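Local coordinates for protein shikimate dehydrogenase (NADP(+)) (Listeria monocytogenes, PDB 3TNL) that probably catalyses the reversible NADP-linked interconversion of shikimate and 3-dehydroshikimate, a step of chorismate and aromatic amino acid biosynthesis, at residues 85-90 with 107-112; 115-120 with 169-174; 182-187 with 217-222; 262-267 with 287-292. One frame throughout, in Å; residues are numbered along the deposited sequence.

Interaction 1 of 4, residues 85-90 with 107-112; sequences GFRAMN and YLDKLS
The guanidinium group of Arg87 reaches past the backbone of Leu108 to meet the carboxylate of Asp109, and on the way it engages the carbonyl of Tyr107. Its chain runs extended from CG to NE, which carries the charge from the last turn of helix 79-88 across the gap between the segments: the closest CA atoms of the two, those of Arg87 and Leu108, are 10.0 Å apart. The salt bridge is centred on Arg87 NH2 and Asp109 OD2, 3.0 Å apart, with the oxygen near the guanidinium plane and offering its syn lone pair. Because the carboxylate is turned about 60° from that plane, the usual flat, two-pronged pairing is not achieved; NH1 makes only weak bonds to Asp109, at 3.2 Å from both OD1 and OD2. The firmer bond of NH1 goes to Tyr107 O, at 2.9 Å, the oxygen lying 16° out of the guanidinium plane. A water completes the grip, accepting from Arg87 NE at 2.7 Å and donating to Tyr107 O. Arg87 thus uses all three of its nitrogens, and its rotation is well fixed although the contact lies at the surface. Asp109 OD2 also receives the backbone N-H of Leu131, a second partner that helps fix the carboxylate. The contact ties the end of helix 79-88, where Asn90 closes a Schellman motif, to the residues leading into strand 110-111, outermost in this chain's mixed sheet. That strand pairs with strand 130-134 in the substrate-binding domain, while Phe86 and Met89 pack against the second subunit.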
# COMPACT_ATOMS: atom_id res chain seq x y z
N GLY B 85 1.30 -6.88 9.85
CA GLY B 85 1.19 -6.98 8.41
C GLY B 85 2.20 -6.08 7.70
O GLY B 85 2.86 -6.50 6.73
N PHE B 86 2.39 -4.87 8.24
CA PHE B 86 3.36 -3.94 7.65
C PHE B 86 4.78 -4.48 7.78
O PHE B 86 5.59 -4.32 6.90
CB PHE B 86 3.32 -2.56 8.31
CG PHE B 86 2.14 -1.70 7.90
CD1 PHE B 86 1.28 -2.04 6.86
CD2 PHE B 86 1.96 -0.49 8.54
CE1 PHE B 86 0.21 -1.17 6.49
CE2 PHE B 86 0.97 0.38 8.17
CZ PHE B 86 0.07 0.06 7.13
N ARG B 87 5.08 -5.17 8.87
CA ARG B 87 6.39 -5.81 9.02
C ARG B 87 6.57 -6.84 7.89
O ARG B 87 7.59 -6.90 7.21
CB ARG B 87 6.52 -6.53 10.35
CG ARG B 87 6.66 -5.65 11.60
CD ARG B 87 6.76 -6.52 12.83
NE ARG B 87 6.87 -5.77 14.08
CZ ARG B 87 8.01 -5.35 14.62
NH1 ARG B 87 7.99 -4.70 15.78
NH2 ARG B 87 9.17 -5.61 14.04
N ALA B 88 5.55 -7.68 7.70
CA ALA B 88 5.61 -8.75 6.70
C ALA B 88 5.61 -8.26 5.28
O ALA B 88 6.11 -8.95 4.40
CB ALA B 88 4.48 -9.79 6.95
N MET B 89 5.02 -7.09 5.04
CA MET B 89 5.03 -6.42 3.73
C MET B 89 6.33 -5.65 3.49
O MET B 89 6.51 -5.10 2.41
CB MET B 89 3.87 -5.43 3.62
CG MET B 89 2.49 -6.04 3.63
SD MET B 89 1.16 -4.89 4.02
CE MET B 89 1.18 -3.79 2.60
N ASN B 90 7.16 -5.57 4.51
CA ASN B 90 8.43 -4.83 4.49
C ASN B 90 8.26 -3.35 4.14
O ASN B 90 9.07 -2.78 3.42
CB ASN B 90 9.44 -5.46 3.52
CG ASN B 90 10.88 -5.06 3.83
OD1 ASN B 90 11.22 -4.84 5.00
ND2 ASN B 90 11.72 -5.00 2.81
N TYR B 107 3.98 -2.23 19.90
CA TYR B 107 4.24 -3.06 18.75
C TYR B 107 5.51 -2.70 17.99
O TYR B 107 5.78 -3.29 16.95
CB TYR B 107 3.03 -3.01 17.78
CG TYR B 107 1.73 -3.28 18.51
CD1 TYR B 107 1.59 -4.46 19.23
CD2 TYR B 107 0.67 -2.38 18.48
CE1 TYR B 107 0.43 -4.73 19.91
CE2 TYR B 107 -0.51 -2.66 19.17
CZ TYR B 107 -0.60 -3.82 19.89
OH TYR B 107 -1.74 -4.15 20.58
N LEU B 108 6.27 -1.73 18.52
CA LEU B 108 7.51 -1.29 17.91
C LEU B 108 8.70 -1.84 18.66
O LEU B 108 8.55 -2.48 19.72
CB LEU B 108 7.54 0.24 17.88
CG LEU B 108 6.33 0.97 17.26
CD1 LEU B 108 6.54 2.49 17.24
CD2 LEU B 108 6.02 0.44 15.84
N ASP B 109 9.88 -1.61 18.12
CA ASP B 109 11.11 -2.14 18.71
C ASP B 109 11.96 -1.09 19.41
O ASP B 109 12.64 -1.42 20.40
CB ASP B 109 11.93 -2.82 17.61
CG ASP B 109 11.13 -3.87 16.89
OD1 ASP B 109 10.58 -4.77 17.60
OD2 ASP B 109 11.02 -3.83 15.65
N LYS B 110 11.94 0.14 18.90
CA LYS B 110 12.74 1.24 19.45
C LYS B 110 11.96 2.55 19.35
O LYS B 110 11.06 2.68 18.52
CB LYS B 110 14.04 1.41 18.66
CG LYS B 110 15.03 0.25 18.75
CD LYS B 110 16.35 0.62 18.06
CE LYS B 110 17.40 -0.47 18.27
NZ LYS B 110 17.74 -0.63 19.72
N LEU B 111 12.36 3.53 20.16
CA LEU B 111 11.73 4.87 20.15
C LEU B 111 12.79 5.94 20.21
O LEU B 111 13.85 5.77 20.84
CB LEU B 111 10.82 5.05 21.36
CG LEU B 111 9.66 4.07 21.58
CD1 LEU B 111 9.03 4.32 22.94
CD2 LEU B 111 8.63 4.25 20.44
N SER B 112 12.54 7.06 19.55
CA SER B 112 13.42 8.20 19.67
C SER B 112 13.27 8.73 21.12
O SER B 112 12.30 8.40 21.81
CB SER B 112 13.02 9.31 18.70
OG SER B 112 11.78 9.88 19.07
O HOH W 1 4.58 -5.97 15.53

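Interaction 2 of 4, residues 115-120 with 169-174; sequences AELVGA and ICIQAA
Val118 holds CG1 opposite its backbone N (chi1 170°), which leaves CG2 beside that nitrogen and aimed at Ile171; in Ile171, chi1 of -69° places CG2 opposite the backbone N and out toward Val118. The two methyls meet at 3.4 Å, Val118 CG2 to Ile171 CG2, but Ile171 is modelled in two conformers and the apparent tightness is doubtful. The same Val118 CG2 lies beside the branch point of the isoleucine, Ile171 CB. Leu117 adds a looser touch, its CD2 standing 4.0 Å from Ile171 CG2. One isoleucine methyl is therefore shared by neighbouring residues of the other helix. No hydrogen bond crosses the contact; beta-branched and leucine side chains suit it because they present compact apolar groups where the backbones approach to 6.4 Å between the CA atoms of Val118 and Ile171. Gly119, with positive phi, lets the chain turn away directly after this touching turn. Helix 113-118, from the substrate-binding part of the protein, here meets helix 164-175, which follows strand 156-160 and the glycine-rich turn of the Rossmann fold. Beyond the pair, Ile201 of helix 191-204 packs on Ile171, Lys200 of that helix bonds to Leu117 O, and Ile169 lies on strand 156-160.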
# COMPACT_ATOMS: atom_id res chain seq x y z
N ALA B 115 9.85 10.52 21.47
CA ALA B 115 8.72 9.61 21.40
C ALA B 115 8.56 8.88 22.72
O ALA B 115 7.43 8.67 23.20
CB ALA B 115 8.88 8.61 20.26
N GLU B 116 9.68 8.47 23.30
CA GLU B 116 9.67 7.79 24.59
C GLU B 116 9.10 8.72 25.67
O GLU B 116 8.16 8.37 26.38
CB GLU B 116 11.11 7.38 24.96
CG GLU B 116 11.29 6.76 26.36
CD GLU B 116 10.64 5.40 26.51
OE1 GLU B 116 10.79 4.55 25.61
OE2 GLU B 116 10.02 5.16 27.57
N LEU B 117 9.63 9.94 25.74
CA LEU B 117 9.23 10.87 26.82
C LEU B 117 7.80 11.38 26.63
O LEU B 117 7.04 11.46 27.58
CB LEU B 117 10.23 12.01 26.96
CG LEU B 117 10.04 12.99 28.11
CD1 LEU B 117 10.01 12.28 29.46
CD2 LEU B 117 11.13 14.02 28.06
N VAL B 118 7.43 11.72 25.41
CA VAL B 118 6.07 12.17 25.15
C VAL B 118 5.07 11.02 25.39
O VAL B 118 3.99 11.22 25.94
CB VAL B 118 5.89 12.69 23.71
CG1 VAL B 118 4.40 12.92 23.40
CG2 VAL B 118 6.69 13.97 23.47
N GLY B 119 5.45 9.82 24.97
CA GLY B 119 4.56 8.68 25.06
C GLY B 119 3.65 8.55 23.86
O GLY B 119 2.58 7.92 23.93
N ALA B 120 4.02 9.20 22.77
CA ALA B 120 3.26 9.12 21.51
C ALA B 120 4.24 8.99 20.34
O ALA B 120 5.35 9.48 20.37
CB ALA B 120 2.38 10.35 21.31
N ILE B 169 4.45 19.57 21.68
CA ILE B 169 5.09 20.86 21.61
C ILE B 169 5.80 21.18 22.91
O ILE B 169 6.95 21.64 22.90
CB ILE B 169 4.06 21.99 21.27
CG1 ILE B 169 3.64 21.89 19.81
CG2 ILE B 169 4.66 23.41 21.54
CD1 ILE B 169 2.36 22.67 19.49
N CYS B 170 5.13 20.94 24.03
CA CYS B 170 5.76 21.26 25.33
C CYS B 170 7.02 20.45 25.58
O CYS B 170 8.05 21.02 25.97
CB CYS B 170 4.80 21.05 26.49
SG CYS B 170 3.46 22.24 26.63
N ILE B 171 6.93 19.13 25.37
CA ILE B 171 8.06 18.23 25.58
C ILE B 171 9.19 18.61 24.65
O ILE B 171 10.32 18.82 25.09
CB ILE B 171 7.66 16.76 25.32
CG1 ILE B 171 6.70 16.29 26.40
CG2 ILE B 171 8.89 15.84 25.31
CD1 ILE B 171 7.30 16.28 27.77
N GLN B 172 8.88 18.75 23.38
CA GLN B 172 9.94 19.08 22.38
C GLN B 172 10.60 20.44 22.68
O GLN B 172 11.82 20.60 22.59
CB GLN B 172 9.46 19.06 20.93
CG GLN B 172 10.63 18.96 19.99
CD GLN B 172 11.35 17.62 20.12
OE1 GLN B 172 10.74 16.57 19.92
NE2 GLN B 172 12.64 17.65 20.46
N ALA B 173 9.78 21.42 23.05
CA ALA B 173 10.29 22.75 23.37
C ALA B 173 11.28 22.63 24.54
O ALA B 173 12.36 23.20 24.48
CB ALA B 173 9.15 23.70 23.72
N ALA B 174 10.92 21.86 25.57
CA ALA B 174 11.79 21.65 26.74
C ALA B 174 13.09 20.94 26.35
O ALA B 174 14.18 21.35 26.78
CB ALA B 174 11.09 20.87 27.80

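Interaction 3 of 4, residues 182-187 with 217-222; sequences SIFNRK and HEQLRK. With NAD (nicotinamide-adenine-dinucleotide), chain H.
Apolar packing carries the contact between the two segments, and it centres on the ring of Phe184. Leu220 lays its CD1 methyl over one face of that ring, 3.6 Å from the centroid and only 7° off the normal, a well-centred CH-pi contact. With CG set opposite the backbone N (chi1 -175°), the leucine swings this methyl over the ring while its CB stays 3.7 Å from Phe184 CE1. The far end of the ring butts against the helix backbone: Phe184 CZ is 3.5 Å from Leu220 CA, and the backbone carbon of Gln219 lies at the ring edge. A flat aromatic suits this place, filling the space between strand 180-185 and helix 217-226, with Phe212 of the adjacent strand meeting it too.

Hydrogen bonds belong to the other side of the strand, where Asn185 grips the adenosine ribose of the NAD. NAD O3B donates to Asn185 OD1 at 2.7 Å, and Asn185 ND2 reaches NAD O2B at 3.2 Å and also bonds to Arg186 O.

A face-on approach completes the set. The extended Arg186 lays its guanidinium over the adenine, with NAD C5A 3.6 Å above its centre, while NE bridges to Asp188.

An amide that both gives and accepts matches an unphosphorylated ribose diol, and the carboxylate of Asp188, whose OD2 also bonds the NAD, would probably disfavour a 2'-phosphate, consistent with bound NAD.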
# COMPACT_ATOMS: atom_id res chain seq x y z
N SER B 182 4.83 27.67 30.73
CA SER B 182 3.64 27.79 31.53
C SER B 182 2.45 27.30 30.71
O SER B 182 2.11 27.88 29.68
CB SER B 182 3.41 29.20 32.01
OG SER B 182 4.47 29.56 32.90
N ILE B 183 1.84 26.22 31.21
CA ILE B 183 0.70 25.58 30.55
C ILE B 183 -0.60 25.98 31.23
O ILE B 183 -0.69 26.00 32.46
CB ILE B 183 0.80 24.03 30.65
CG1 ILE B 183 2.18 23.54 30.13
CG2 ILE B 183 -0.40 23.33 29.95
CD1 ILE B 183 2.48 22.07 30.43
N PHE B 184 -1.60 26.29 30.41
CA PHE B 184 -2.95 26.60 30.87
C PHE B 184 -3.92 25.64 30.21
O PHE B 184 -3.88 25.43 29.01
CB PHE B 184 -3.36 28.03 30.56
CG PHE B 184 -2.66 29.04 31.42
CD1 PHE B 184 -3.33 29.66 32.44
CD2 PHE B 184 -1.32 29.37 31.18
CE1 PHE B 184 -2.68 30.58 33.24
CE2 PHE B 184 -0.67 30.29 31.97
CZ PHE B 184 -1.35 30.88 33.03
N ASN B 185 -4.76 25.00 31.01
CA ASN B 185 -5.75 24.10 30.48
C ASN B 185 -6.99 24.15 31.36
O ASN B 185 -6.89 24.40 32.58
CB ASN B 185 -5.24 22.63 30.43
CG ASN B 185 -6.01 21.80 29.41
OD1 ASN B 185 -5.76 21.93 28.20
ND2 ASN B 185 -6.97 20.98 29.88
N ARG B 186 -8.15 23.92 30.77
CA ARG B 186 -9.38 23.85 31.57
C ARG B 186 -9.37 22.57 32.40
O ARG B 186 -8.57 21.65 32.17
CB ARG B 186 -10.64 23.89 30.69
CG ARG B 186 -10.85 22.74 29.72
CD ARG B 186 -12.18 22.85 29.04
NE ARG B 186 -12.46 21.74 28.13
CZ ARG B 186 -13.52 21.72 27.35
NH1 ARG B 186 -13.75 20.68 26.55
NH2 ARG B 186 -14.34 22.77 27.34
N LYS B 187 -10.25 22.53 33.41
CA LYS B 187 -10.38 21.40 34.28
C LYS B 187 -11.25 20.30 33.65
O LYS B 187 -12.36 20.00 34.11
CB LYS B 187 -10.94 21.85 35.62
CG LYS B 187 -10.04 22.76 36.39
CD LYS B 187 -8.70 22.12 36.59
CE LYS B 187 -8.01 22.58 37.85
NZ LYS B 187 -8.71 21.97 38.99
N HIS B 217 -7.15 34.05 35.18
CA HIS B 217 -6.80 35.12 34.31
C HIS B 217 -5.64 35.97 34.83
O HIS B 217 -4.82 36.42 34.04
CB HIS B 217 -7.98 36.03 34.01
CG HIS B 217 -9.09 35.38 33.28
ND1 HIS B 217 -10.30 36.01 33.06
CD2 HIS B 217 -9.23 34.12 32.77
CE1 HIS B 217 -11.10 35.20 32.40
NE2 HIS B 217 -10.50 34.04 32.23
N GLU B 218 -5.58 36.20 36.13
CA GLU B 218 -4.48 37.00 36.66
C GLU B 218 -3.15 36.27 36.51
O GLU B 218 -2.17 36.90 36.14
CB GLU B 218 -4.76 37.54 38.05
CG GLU B 218 -5.82 38.69 38.00
CD GLU B 218 -5.45 39.89 37.08
OE1 GLU B 218 -4.24 40.24 36.89
OE2 GLU B 218 -6.39 40.52 36.56
N GLN B 219 -3.12 34.96 36.70
CA GLN B 219 -1.88 34.22 36.45
C GLN B 219 -1.51 34.27 34.96
O GLN B 219 -0.35 34.45 34.59
CB GLN B 219 -1.95 32.79 36.91
CG GLN B 219 -0.61 32.13 36.90
CD GLN B 219 0.26 32.57 38.09
OE1 GLN B 219 -0.20 32.56 39.23
NE2 GLN B 219 1.49 32.95 37.82
N LEU B 220 -2.52 34.11 34.10
CA LEU B 220 -2.27 34.20 32.66
C LEU B 220 -1.64 35.54 32.23
O LEU B 220 -0.74 35.57 31.40
CB LEU B 220 -3.60 33.93 31.90
CG LEU B 220 -3.50 33.88 30.37
CD1 LEU B 220 -2.62 32.73 29.91
CD2 LEU B 220 -4.87 33.76 29.77
N ARG B 221 -2.10 36.64 32.81
CA ARG B 221 -1.53 37.96 32.51
C ARG B 221 -0.03 37.95 32.81
O ARG B 221 0.77 38.39 32.00
CB ARG B 221 -2.23 39.03 33.34
CG ARG B 221 -1.83 40.45 32.99
CD ARG B 221 -2.57 41.48 33.82
NE ARG B 221 -3.97 41.50 33.43
CZ ARG B 221 -4.39 42.08 32.31
NH1 ARG B 221 -5.68 42.05 31.97
NH2 ARG B 221 -3.53 42.68 31.51
N LYS B 222 0.33 37.44 33.99
CA LYS B 222 1.74 37.39 34.39
C LYS B 222 2.54 36.55 33.42
O LYS B 222 3.58 36.99 32.90
CB LYS B 222 1.93 36.86 35.80
CG LYS B 222 3.42 36.76 36.20
CD LYS B 222 3.57 36.07 37.57
CE LYS B 222 5.01 36.07 38.05
NZ LYS B 222 5.98 35.13 37.37
PA NAD H . -6.79 16.83 21.65
O1A NAD H . -8.23 16.33 21.51
O2A NAD H . -5.70 15.82 21.90
O5B NAD H . -6.77 18.01 22.77
C5B NAD H . -7.75 19.04 22.87
C4B NAD H . -7.22 20.17 23.76
O4B NAD H . -8.10 21.30 23.66
C3B NAD H . -7.27 19.81 25.23
O3B NAD H . -6.20 20.53 25.90
C2B NAD H . -8.59 20.35 25.72
O2B NAD H . -8.60 20.69 27.10
C1B NAD H . -8.73 21.61 24.89
N9A NAD H . -10.08 22.11 24.64
C8A NAD H . -10.97 21.57 23.77
N7A NAD H . -12.09 22.32 23.74
C5A NAD H . -11.94 23.38 24.59
C6A NAD H . -12.68 24.46 24.99
N6A NAD H . -13.90 24.68 24.48
N1A NAD H . -12.16 25.35 25.87
C2A NAD H . -10.93 25.16 26.39
N3A NAD H . -10.14 24.12 26.05
C4A NAD H . -10.60 23.22 25.16
O3 NAD H . -6.51 17.68 20.33
PN NAD H . -5.11 17.84 19.55
O1N NAD H . -4.84 16.67 18.63
O2N NAD H . -4.03 18.29 20.53
O5D NAD H . -5.40 19.05 18.53
C5D NAD H . -5.68 20.34 19.06
C4D NAD H . -5.62 21.27 17.86
O4D NAD H . -4.33 21.15 17.23
C3D NAD H . -6.64 20.89 16.80
O3D NAD H . -7.32 22.08 16.39
C2D NAD H . -5.82 20.30 15.67
O2D NAD H . -6.46 20.45 14.38
C1D NAD H . -4.51 21.06 15.81
N1N NAD H . -3.32 20.42 15.26
C2N NAD H . -2.59 21.06 14.32
C3N NAD H . -1.44 20.48 13.80
C7N NAD H . -0.61 21.17 12.76
O7N NAD H . 0.13 20.44 12.10
N7N NAD H . -0.68 22.51 12.62
C4N NAD H . -1.04 19.22 14.26
C5N NAD H . -1.81 18.58 15.23
C6N NAD H . -2.95 19.20 15.72

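Interaction 4 of 4, residues 262-267 with 287-292; sequences VVYKPT and GMMLWQ. With NAD (nicotinamide-adenine-dinucleotide), chain H.
The nicotinamide carboxamide of the NAD is wedged between the two segments, so much of what joins them passes through the cofactor. The amide nitrogen, NAD N7N, donates to the backbone Val262 O at 3.0 Å in a fairly straight bond of 160°, and the same nitrogen lies at the edge of the Tyr264 ring, 3.5 Å from CE2. From the helix, Met288 CG comes within 3.6 Å of NAD O7N, and its CE reaches 3.7 Å from C4N of the nicotinamide ring. Met288 is fully extended (chi2 175°, chi3 -179°), and this length lets an unbranched, flexible thioether run along the carboxamide to the ring.

Direct protein contacts are few. Val262 CG1 and Met288 SD lie alongside each other at 4.0 Å, while Val262 CG2 turns to the ribose, 3.2 Å from NAD O4D. The loop follows strand 258-261 of the parallel Rossmann sheet and helix 286-301 follows strand 281-283 at its edge, so the cofactor is received at the C-terminal ends of the parallel strands, as in Rossmann folds.

Farther along the loop, Tyr264 OH touches Met289 CG at 3.5 Å, the side chains passing at a slant. Tyr264 is a predicted shikimate-binding residue, and Met289, bent at its second torsion, packs against its phenol end before leading its thioether away. Asp137 of helix 137-147, inferred to bind shikimate, also touches Met288.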
# COMPACT_ATOMS: atom_id res chain seq x y z
N VAL B 262 -1.80 26.62 16.58
CA VAL B 262 -1.65 25.36 15.86
C VAL B 262 -2.72 25.26 14.76
O VAL B 262 -2.55 24.54 13.79
CB VAL B 262 -1.71 24.14 16.78
CG1 VAL B 262 -0.53 24.12 17.76
CG2 VAL B 262 -3.08 24.04 17.48
N VAL B 263 -3.82 25.99 14.91
CA VAL B 263 -4.88 25.98 13.91
C VAL B 263 -4.42 26.73 12.62
O VAL B 263 -3.75 27.76 12.69
CB VAL B 263 -6.17 26.67 14.48
CG1 VAL B 263 -7.26 26.83 13.38
CG2 VAL B 263 -6.69 25.93 15.73
N TYR B 264 -4.75 26.18 11.44
CA TYR B 264 -4.48 26.85 10.17
C TYR B 264 -5.70 26.85 9.24
O TYR B 264 -5.62 27.39 8.14
CB TYR B 264 -3.22 26.30 9.47
CG TYR B 264 -3.22 24.84 9.19
CD1 TYR B 264 -3.61 24.35 7.95
CD2 TYR B 264 -2.87 23.94 10.17
CE1 TYR B 264 -3.61 22.99 7.71
CE2 TYR B 264 -2.88 22.59 9.93
CZ TYR B 264 -3.24 22.12 8.70
OH TYR B 264 -3.25 20.75 8.49
N LYS B 265 -6.79 26.24 9.66
CA LYS B 265 -8.09 26.34 8.97
C LYS B 265 -9.08 26.69 10.13
O LYS B 265 -9.47 25.82 10.92
CB LYS B 265 -8.49 25.06 8.23
CG LYS B 265 -9.72 25.28 7.35
CD LYS B 265 -10.14 24.01 6.62
CE LYS B 265 -11.39 24.23 5.79
NZ LYS B 265 -11.84 22.95 5.15
N PRO B 266 -9.47 27.98 10.25
CA PRO B 266 -9.09 29.10 9.35
C PRO B 266 -7.65 29.54 9.46
O PRO B 266 -7.00 29.25 10.46
CB PRO B 266 -9.97 30.23 9.85
CG PRO B 266 -10.09 29.96 11.29
CD PRO B 266 -10.27 28.49 11.37
N THR B 267 -7.15 30.24 8.43
CA THR B 267 -5.78 30.72 8.40
C THR B 267 -5.51 31.84 9.42
O THR B 267 -4.36 32.12 9.75
CB THR B 267 -5.35 31.16 7.02
OG1 THR B 267 -6.21 32.24 6.58
CG2 THR B 267 -5.41 30.00 6.02
N GLY B 287 2.98 26.04 8.92
CA GLY B 287 4.40 25.64 8.99
C GLY B 287 4.60 24.36 9.81
O GLY B 287 5.38 23.46 9.40
N MET B 288 3.89 24.24 10.93
CA MET B 288 3.97 23.06 11.75
C MET B 288 3.59 21.82 10.93
O MET B 288 4.26 20.76 11.01
CB MET B 288 3.02 23.17 12.94
CG MET B 288 2.92 21.93 13.77
SD MET B 288 1.89 22.16 15.25
CE MET B 288 1.96 20.57 16.05
N MET B 289 2.53 21.95 10.15
CA MET B 289 2.05 20.85 9.31
C MET B 289 3.11 20.46 8.27
O MET B 289 3.41 19.27 8.10
CB MET B 289 0.71 21.21 8.67
CG MET B 289 0.09 20.15 7.79
SD MET B 289 0.76 20.17 6.10
CE MET B 289 -0.17 18.82 5.34
N LEU B 290 3.68 21.47 7.61
CA LEU B 290 4.65 21.22 6.56
C LEU B 290 5.94 20.61 7.09
O LEU B 290 6.44 19.65 6.51
CB LEU B 290 4.95 22.51 5.83
CG LEU B 290 3.80 23.01 4.96
CD1 LEU B 290 4.10 24.44 4.60
CD2 LEU B 290 3.59 22.15 3.72
N TRP B 291 6.45 21.15 8.19
CA TRP B 291 7.74 20.71 8.71
C TRP B 291 7.68 19.39 9.41
O TRP B 291 8.68 18.67 9.46
CB TRP B 291 8.43 21.80 9.54
CG TRP B 291 8.88 22.94 8.65
CD1 TRP B 291 8.29 24.16 8.50
CD2 TRP B 291 10.00 22.93 7.77
NE1 TRP B 291 8.98 24.91 7.57
CE2 TRP B 291 10.04 24.17 7.11
CE3 TRP B 291 10.99 21.98 7.47
CZ2 TRP B 291 11.01 24.50 6.18
CZ3 TRP B 291 11.97 22.31 6.55
CH2 TRP B 291 11.97 23.56 5.90
N GLN B 292 6.53 19.04 9.96
CA GLN B 292 6.42 17.70 10.55
C GLN B 292 6.47 16.66 9.39
O GLN B 292 7.04 15.57 9.52
CB GLN B 292 5.21 17.52 11.46
CG GLN B 292 3.89 17.33 10.83
CD GLN B 292 2.79 17.15 11.90
OE1 GLN B 292 2.31 18.12 12.47
NE2 GLN B 292 2.42 15.91 12.16
PA NAD H . -6.79 16.83 21.65
O1A NAD H . -8.23 16.33 21.51
O2A NAD H . -5.70 15.82 21.90
O5B NAD H . -6.77 18.01 22.77
C5B NAD H . -7.75 19.04 22.87
C4B NAD H . -7.22 20.17 23.76
O4B NAD H . -8.10 21.30 23.66
C3B NAD H . -7.27 19.81 25.23
O3B NAD H . -6.20 20.53 25.90
C2B NAD H . -8.59 20.35 25.72
O2B NAD H . -8.60 20.69 27.10
C1B NAD H . -8.73 21.61 24.89
N9A NAD H . -10.08 22.11 24.64
C8A NAD H . -10.97 21.57 23.77
N7A NAD H . -12.09 22.32 23.74
C5A NAD H . -11.94 23.38 24.59
C6A NAD H . -12.68 24.46 24.99
N6A NAD H . -13.90 24.68 24.48
N1A NAD H . -12.16 25.35 25.87
C2A NAD H . -10.93 25.16 26.39
N3A NAD H . -10.14 24.12 26.05
C4A NAD H . -10.60 23.22 25.16
O3 NAD H . -6.51 17.68 20.33
PN NAD H . -5.11 17.84 19.55
O1N NAD H . -4.84 16.67 18.63
O2N NAD H . -4.03 18.29 20.53
O5D NAD H . -5.40 19.05 18.53
C5D NAD H . -5.68 20.34 19.06
C4D NAD H . -5.62 21.27 17.86
O4D NAD H . -4.33 21.15 17.23
C3D NAD H . -6.64 20.89 16.80
O3D NAD H . -7.32 22.08 16.39
C2D NAD H . -5.82 20.30 15.67
O2D NAD H . -6.46 20.45 14.38
C1D NAD H . -4.51 21.06 15.81
N1N NAD H . -3.32 20.42 15.26
C2N NAD H . -2.59 21.06 14.32
C3N NAD H . -1.44 20.48 13.80
C7N NAD H . -0.61 21.17 12.76
O7N NAD H . 0.13 20.44 12.10
N7N NAD H . -0.68 22.51 12.62
C4N NAD H . -1.04 19.22 14.26
C5N NAD H . -1.81 18.58 15.23
C6N NAD H . -2.95 19.20 15.72

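Overall arrangement
Along the chain the four contacts follow one another without overlap. Interaction 1 lies in the substrate-binding domain with its mixed sheet; interaction 3 uses a strand of the parallel nucleotide-binding sheet, and interaction 4 the loop and helix that follow two of its strands; interaction 2 joins the two parts. Interactions 1 and 3 are farthest apart, with centres about 40 Å from each other and on opposite sides of the chain's centre. Strand 110-111 of interaction 1 runs straight into helix 113-118 of interaction 2, where Cys170 meets Ile183, and Ile169 meets Val262 and Met288. Interactions 3 and 4 do not touch, but hold the adenosine and nicotinamide ends of one NAD, its reactive ring near residues thought to bind shikimate, Tyr264 and Asp137.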